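Local atomic coordinates of metagenomic carboxyl esterase MGS0156 (Uncultured organism, PDB entry 5D8M), a protein that probably hydrolyses carboxylic ester bonds, as a carboxyl esterase from an uncultured organism with a parallel-stranded alpha/beta-hydrolase-like core. Residues T151-T156 and A180-A185; A176-V181 and A241-Y246. All blocks are in the same frame, centred on the assembly; numbering follows the deposited sequence.

Contacts 1 and 2 are the two flanks of strand 178-184 in the central parallel sheet: contact 1 joins it to strand 151-157, contact 2 to strand 244-248, and their centres lie about 9 Å apart. Ala180 and Val181 serve both. Backbone bonds run on between them, probably including Ser183 N to Tyr246 O at 2.7 Å and Ala179 N to Ile152 O at 3.0 Å. Contact 1 is fully buried, about 8 Å from the centre of the chain, while contact 2, about 16 Å from it, reaches the surface. In alpha/beta-hydrolases the turn between a strand such as 151-157 and a helix such as 159-170 carries the nucleophile, so contact 1 probably lies beside the active site.

Contact 1 of 2, residues T151-T156 and A180-A185; sequences TIVFVT and AVVSVA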
loop_
_atom_site.group_PDB
_atom_site.type_symbol
_atom_site.label_atom_id
_atom_site.label_comp_id
_atom_site.label_asym_id
_atom_site.label_seq_id
_atom_site.Cartn_x
_atom_site.Cartn_y
_atom_site.Cartn_z
ATOM N N THR A 151 7.067 -14.995 12.070
ATOM C CA THR A 151 7.766 -13.790 11.656
ATOM C C THR A 151 6.772 -12.820 11.001
ATOM O O THR A 151 6.165 -13.122 9.970
ATOM C CB THR A 151 8.940 -14.128 10.721
ATOM O OG1 THR A 151 9.858 -14.979 11.421
ATOM C CG2 THR A 151 9.668 -12.868 10.331
ATOM N N ILE A 152 6.583 -11.670 11.638
ATOM C CA ILE A 152 5.541 -10.732 11.244
ATOM C C ILE A 152 6.000 -9.801 10.118
ATOM O O ILE A 152 6.976 -9.054 10.269
ATOM C CB ILE A 152 5.083 -9.893 12.452
ATOM C CG1 ILE A 152 4.488 -10.812 13.522
ATOM C CG2 ILE A 152 4.090 -8.827 12.017
ATOM C CD1 ILE A 152 3.255 -11.603 13.041
ATOM N N VAL A 153 5.313 -9.889 8.979
ATOM C CA VAL A 153 5.568 -9.003 7.854
ATOM C C VAL A 153 4.277 -8.277 7.480
ATOM O O VAL A 153 3.355 -8.882 6.942
ATOM C CB VAL A 153 6.120 -9.782 6.636
ATOM C CG1 VAL A 153 6.237 -8.847 5.397
ATOM C CG2 VAL A 153 7.470 -10.405 6.985
ATOM N N PHE A 154 4.196 -6.985 7.784
ATOM C CA PHE A 154 3.030 -6.201 7.390
ATOM C C PHE A 154 3.040 -6.003 5.883
ATOM O O PHE A 154 4.090 -5.723 5.301
ATOM C CB PHE A 154 3.013 -4.827 8.076
ATOM C CG PHE A 154 2.662 -4.879 9.550
ATOM C CD1 PHE A 154 1.345 -4.999 9.951
ATOM C CD2 PHE A 154 3.656 -4.803 10.525
ATOM C CE1 PHE A 154 0.996 -5.038 11.302
ATOM C CE2 PHE A 154 3.316 -4.840 11.885
ATOM C CZ PHE A 154 1.978 -4.950 12.271
ATOM N N VAL A 155 1.874 -6.182 5.267
ATOM C CA VAL A 155 1.661 -5.791 3.885
ATOM C C VAL A 155 0.461 -4.872 3.883
ATOM O O VAL A 155 -0.643 -5.284 4.246
ATOM C CB VAL A 155 1.418 -6.991 2.963
ATOM C CG1 VAL A 155 1.237 -6.517 1.533
ATOM C CG2 VAL A 155 2.611 -7.964 3.056
ATOM N N THR A 156 0.702 -3.610 3.546
ATOM C CA THR A 156 -0.251 -2.555 3.822
ATOM C C THR A 156 -0.641 -1.877 2.529
ATOM O O THR A 156 0.127 -1.906 1.562
ATOM C CB THR A 156 0.360 -1.511 4.817
ATOM O OG1 THR A 156 1.482 -0.842 4.213
ATOM C CG2 THR A 156 0.890 -2.199 6.069
ATOM N N ALA A 180 9.176 -6.693 9.321
ATOM C CA ALA A 180 9.157 -5.922 8.083
ATOM C C ALA A 180 7.829 -5.243 7.849
ATOM O O ALA A 180 6.780 -5.742 8.290
ATOM C CB ALA A 180 9.494 -6.831 6.898
ATOM N N VAL A 181 7.881 -4.095 7.166
ATOM C CA VAL A 181 6.681 -3.438 6.644
ATOM C C VAL A 181 6.809 -3.240 5.165
ATOM O O VAL A 181 7.764 -2.624 4.716
ATOM C CB VAL A 181 6.443 -2.054 7.254
ATOM C CG1 VAL A 181 5.198 -1.412 6.612
ATOM C CG2 VAL A 181 6.312 -2.158 8.782
ATOM N N VAL A 182 5.832 -3.737 4.417
ATOM C CA VAL A 182 5.767 -3.507 2.992
ATOM C C VAL A 182 4.608 -2.581 2.698
ATOM O O VAL A 182 3.473 -2.847 3.084
ATOM C CB VAL A 182 5.566 -4.812 2.215
ATOM C CG1 VAL A 182 5.542 -4.508 0.720
ATOM C CG2 VAL A 182 6.686 -5.795 2.566
ATOM N N SER A 183 4.911 -1.480 2.037
ATOM C CA SER A 183 3.918 -0.519 1.616
ATOM C C SER A 183 3.527 -0.769 0.154
ATOM O O SER A 183 4.396 -0.765 -0.728
ATOM C CB SER A 183 4.508 0.905 1.784
ATOM O OG SER A 183 3.545 1.905 1.523
ATOM N N VAL A 184 2.237 -0.961 -0.103
ATOM C CA VAL A 184 1.705 -1.096 -1.448
ATOM C C VAL A 184 0.767 0.080 -1.751
ATOM O O VAL A 184 -0.330 0.161 -1.190
ATOM C CB VAL A 184 0.932 -2.432 -1.613
ATOM C CG1 VAL A 184 0.496 -2.630 -3.047
ATOM C CG2 VAL A 184 1.808 -3.626 -1.121
ATOM N N ALA A 185 1.199 0.985 -2.632
ATOM C CA ALA A 185 0.501 2.242 -2.849
ATOM C C ALA A 185 0.172 2.906 -1.498
ATOM O O ALA A 185 -0.926 3.421 -1.290
ATOM C CB ALA A 185 -0.772 2.022 -3.668
#
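Thr156 sets OG1 between its own backbone N and carbonyl carbon (chi1 65°), which swings the hydroxyl across to Val182 on the neighbouring strand; Phe154, with CG beside its backbone N (chi1 -73°), brings its ring atom CD2 obliquely against Val181. The hydroxyl donates to Val182 O at 3.0 Å from Thr156 OG1, coming in from off the carbonyl plane. The same oxygen takes the amide Thr156 N at 2.9 Å, almost straight on, so one residue grips Val182 O with two donors.

The rest of the pairing is regular parallel sheet. Phe154 N binds Ala180 O, Val182 N returns to Phe154 O at 2.8 Å, and Val184 N closes on Thr156 O at 2.8 Å. At the start, Ala180 N bonds weakly to Ile152 O, which probably also takes the amide of Ala179.

On the face carrying Val153 and Val155, branched side chains step past one another. Both methyls of Val153 meet Ala180 CB, its CG1 also touches Val182 CG2 at 4.2 Å, and Val155 CG1 meets Val184 CG2 at 4.0 Å. On the other face Phe154 CD2 lies 4.1 Å from Val181 CG2, with Ala180 O near the plane of the ring at its edge. Helix 159-170 packs on this side, touching Thr156, Val181 and Ser183.

The sheet is consistent with an alpha/beta-hydrolase core, in which strand 151-157 would lead into the nucleophile elbow. With its hydroxyl spent on a main-chain carbonyl, Thr156 keeps a polar group satisfied in a buried setting, and the added bond ties the end of its strand to strand 178-184.

Contact 2 of 2, residues A176-V181 and A241-Y246; sequences ARTAAV and ARVRYY
Val181 and Tyr246 meet in the tight half of this contact, where Tyr246 N donates to Val181 O at 2.9 Å. Val181 also binds through its own N, to Arg244 O two residues before Tyr246, at 2.8 Å and almost in line with the carbonyl. Tyr246 turns the edge of its ring to strand 178-184, bringing CE1 to 3.7 Å from Ala180 CB, while its hydroxyl bonds to Asp338 on helix 324-338. Across the sheet, Tyr245 CD1 comes to 3.8 Å from Val181 CB, and Val243 CG1 reaches Val181 CG2 at 4.0 Å and the methyl of Thr178 as well. Leu165 and Leu168 of helix 159-170 pack onto this same apolar side.

The two strands are parallel neighbours in the central sheet, as in an alpha/beta-hydrolase core, joined by an excursion of about 60 residues, a little under half of it helix. Their pairing begins at Ala179 O, which accepts a nearly straight bond from Arg244 N (178° at the hydrogen).

Beyond that point the backbones diverge and solvent enters. A water spans the gap, donating to both Ala179 O and Arg242 O. Exposed Arg242 holds CG between its backbone N and carbonyl carbon (chi1 62°) and bends again at chi3 (-56°), folding its guanidinium back over the end of helix 172-177. There NH1 of Arg242 donates in the guanidinium plane to Thr178 O, at a modelled 2.5 Å that is short enough to be treated with reserve. Ala176 O sits over the centre of one guanidinium face, 3.6 Å above its plane.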
loop_
_atom_site.group_PDB
_atom_site.type_symbol
_atom_site.label_atom_id
_atom_site.label_comp_id
_atom_site.label_asym_id
_atom_site.label_seq_id
_atom_site.Cartn_x
_atom_site.Cartn_y
_atom_site.Cartn_z
ATOM N N ALA A 176 9.373 -4.215 18.300
ATOM C CA ALA A 176 10.252 -5.341 18.632
ATOM C C ALA A 176 9.712 -6.660 18.076
ATOM O O ALA A 176 10.453 -7.602 17.853
ATOM C CB ALA A 176 10.428 -5.438 20.127
ATOM N N ARG A 177 8.410 -6.715 17.854
ATOM C CA ARG A 177 7.739 -7.910 17.361
ATOM C C ARG A 177 7.767 -8.015 15.817
ATOM O O ARG A 177 7.535 -9.080 15.240
ATOM C CB ARG A 177 6.288 -7.893 17.858
ATOM C CG ARG A 177 5.443 -9.072 17.465
ATOM C CD ARG A 177 5.873 -10.332 18.212
ATOM N NE ARG A 177 5.145 -11.489 17.701
ATOM C CZ ARG A 177 5.560 -12.234 16.677
ATOM N NH1 ARG A 177 6.707 -11.948 16.068
ATOM N NH2 ARG A 177 4.825 -13.266 16.266
ATOM N N THR A 178 8.034 -6.897 15.154
ATOM C CA THR A 178 7.806 -6.788 13.712
ATOM C C THR A 178 9.102 -6.950 12.923
ATOM O O THR A 178 10.074 -6.245 13.199
ATOM C CB THR A 178 7.165 -5.421 13.371
ATOM O OG1 THR A 178 5.907 -5.304 14.053
ATOM C CG2 THR A 178 6.939 -5.262 11.859
ATOM N N ALA A 179 9.117 -7.835 11.929
ATOM C CA ALA A 179 10.304 -7.967 11.076
ATOM C C ALA A 179 10.329 -6.966 9.903
ATOM O O ALA A 179 11.388 -6.454 9.530
ATOM C CB ALA A 179 10.421 -9.372 10.543
ATOM N N ALA A 180 9.176 -6.693 9.321
ATOM C CA ALA A 180 9.157 -5.922 8.083
ATOM C C ALA A 180 7.829 -5.243 7.849
ATOM O O ALA A 180 6.780 -5.742 8.290
ATOM C CB ALA A 180 9.494 -6.831 6.898
ATOM N N VAL A 181 7.881 -4.095 7.166
ATOM C CA VAL A 181 6.681 -3.438 6.644
ATOM C C VAL A 181 6.809 -3.240 5.165
ATOM O O VAL A 181 7.764 -2.624 4.716
ATOM C CB VAL A 181 6.443 -2.054 7.254
ATOM C CG1 VAL A 181 5.198 -1.412 6.612
ATOM C CG2 VAL A 181 6.312 -2.158 8.782
ATOM N N ALA A 241 14.505 1.337 13.614
ATOM C CA ALA A 241 15.571 0.866 12.732
ATOM C C ALA A 241 15.668 -0.651 12.580
ATOM O O ALA A 241 16.185 -1.128 11.577
ATOM C CB ALA A 241 16.920 1.400 13.233
ATOM N N ARG A 242 15.222 -1.407 13.572
ATOM C CA ARG A 242 15.351 -2.853 13.494
ATOM C C ARG A 242 14.298 -3.481 12.549
ATOM O O ARG A 242 14.431 -4.638 12.142
ATOM C CB ARG A 242 15.254 -3.474 14.887
ATOM C CG ARG A 242 13.916 -3.247 15.593
ATOM C CD ARG A 242 13.646 -4.347 16.656
ATOM N NE ARG A 242 13.704 -5.690 16.069
ATOM C CZ ARG A 242 12.744 -6.199 15.296
ATOM N NH1 ARG A 242 11.673 -5.476 15.025
ATOM N NH2 ARG A 242 12.859 -7.420 14.782
ATOM N N VAL A 243 13.260 -2.717 12.215
ATOM C CA VAL A 243 12.249 -3.138 11.228
ATOM C C VAL A 243 12.727 -2.805 9.794
ATOM O O VAL A 243 13.315 -1.754 9.575
ATOM C CB VAL A 243 10.896 -2.440 11.488
ATOM C CG1 VAL A 243 9.843 -2.886 10.458
ATOM C CG2 VAL A 243 10.422 -2.690 12.916
ATOM N N ARG A 244 12.525 -3.699 8.830
ATOM C CA ARG A 244 12.878 -3.389 7.445
ATOM C C ARG A 244 11.662 -2.852 6.687
ATOM O O ARG A 244 10.562 -3.373 6.839
ATOM C CB ARG A 244 13.426 -4.620 6.749
ATOM C CG ARG A 244 14.524 -5.316 7.539
ATOM C CD ARG A 244 15.879 -4.830 7.160
ATOM N NE ARG A 244 16.512 -5.785 6.253
ATOM C CZ ARG A 244 17.208 -6.854 6.639
ATOM N NH1 ARG A 244 17.392 -7.119 7.932
ATOM N NH2 ARG A 244 17.727 -7.657 5.720
ATOM N N TYR A 245 11.866 -1.829 5.861
ATOM C CA TYR A 245 10.764 -1.220 5.123
ATOM C C TYR A 245 10.937 -1.428 3.625
ATOM O O TYR A 245 12.059 -1.375 3.098
ATOM C CB TYR A 245 10.663 0.277 5.459
ATOM C CG TYR A 245 10.572 0.506 6.950
ATOM C CD1 TYR A 245 9.355 0.423 7.611
ATOM C CD2 TYR A 245 11.708 0.768 7.705
ATOM C CE1 TYR A 245 9.273 0.605 8.980
ATOM C CE2 TYR A 245 11.635 0.953 9.070
ATOM C CZ TYR A 245 10.418 0.871 9.707
ATOM O OH TYR A 245 10.354 1.066 11.086
ATOM N N TYR A 246 9.818 -1.670 2.951
ATOM C CA TYR A 246 9.810 -1.920 1.522
ATOM C C TYR A 246 8.628 -1.206 0.908
ATOM O O TYR A 246 7.559 -1.146 1.522
ATOM C CB TYR A 246 9.714 -3.425 1.215
ATOM C CG TYR A 246 10.716 -4.289 1.968
ATOM C CD1 TYR A 246 10.448 -4.727 3.259
ATOM C CD2 TYR A 246 11.905 -4.691 1.368
ATOM C CE1 TYR A 246 11.360 -5.539 3.957
ATOM C CE2 TYR A 246 12.815 -5.500 2.045
ATOM C CZ TYR A 246 12.535 -5.912 3.339
ATOM O OH TYR A 246 13.406 -6.714 4.001
HETATM O O HOH W 1 13.752 -7.003 10.504
#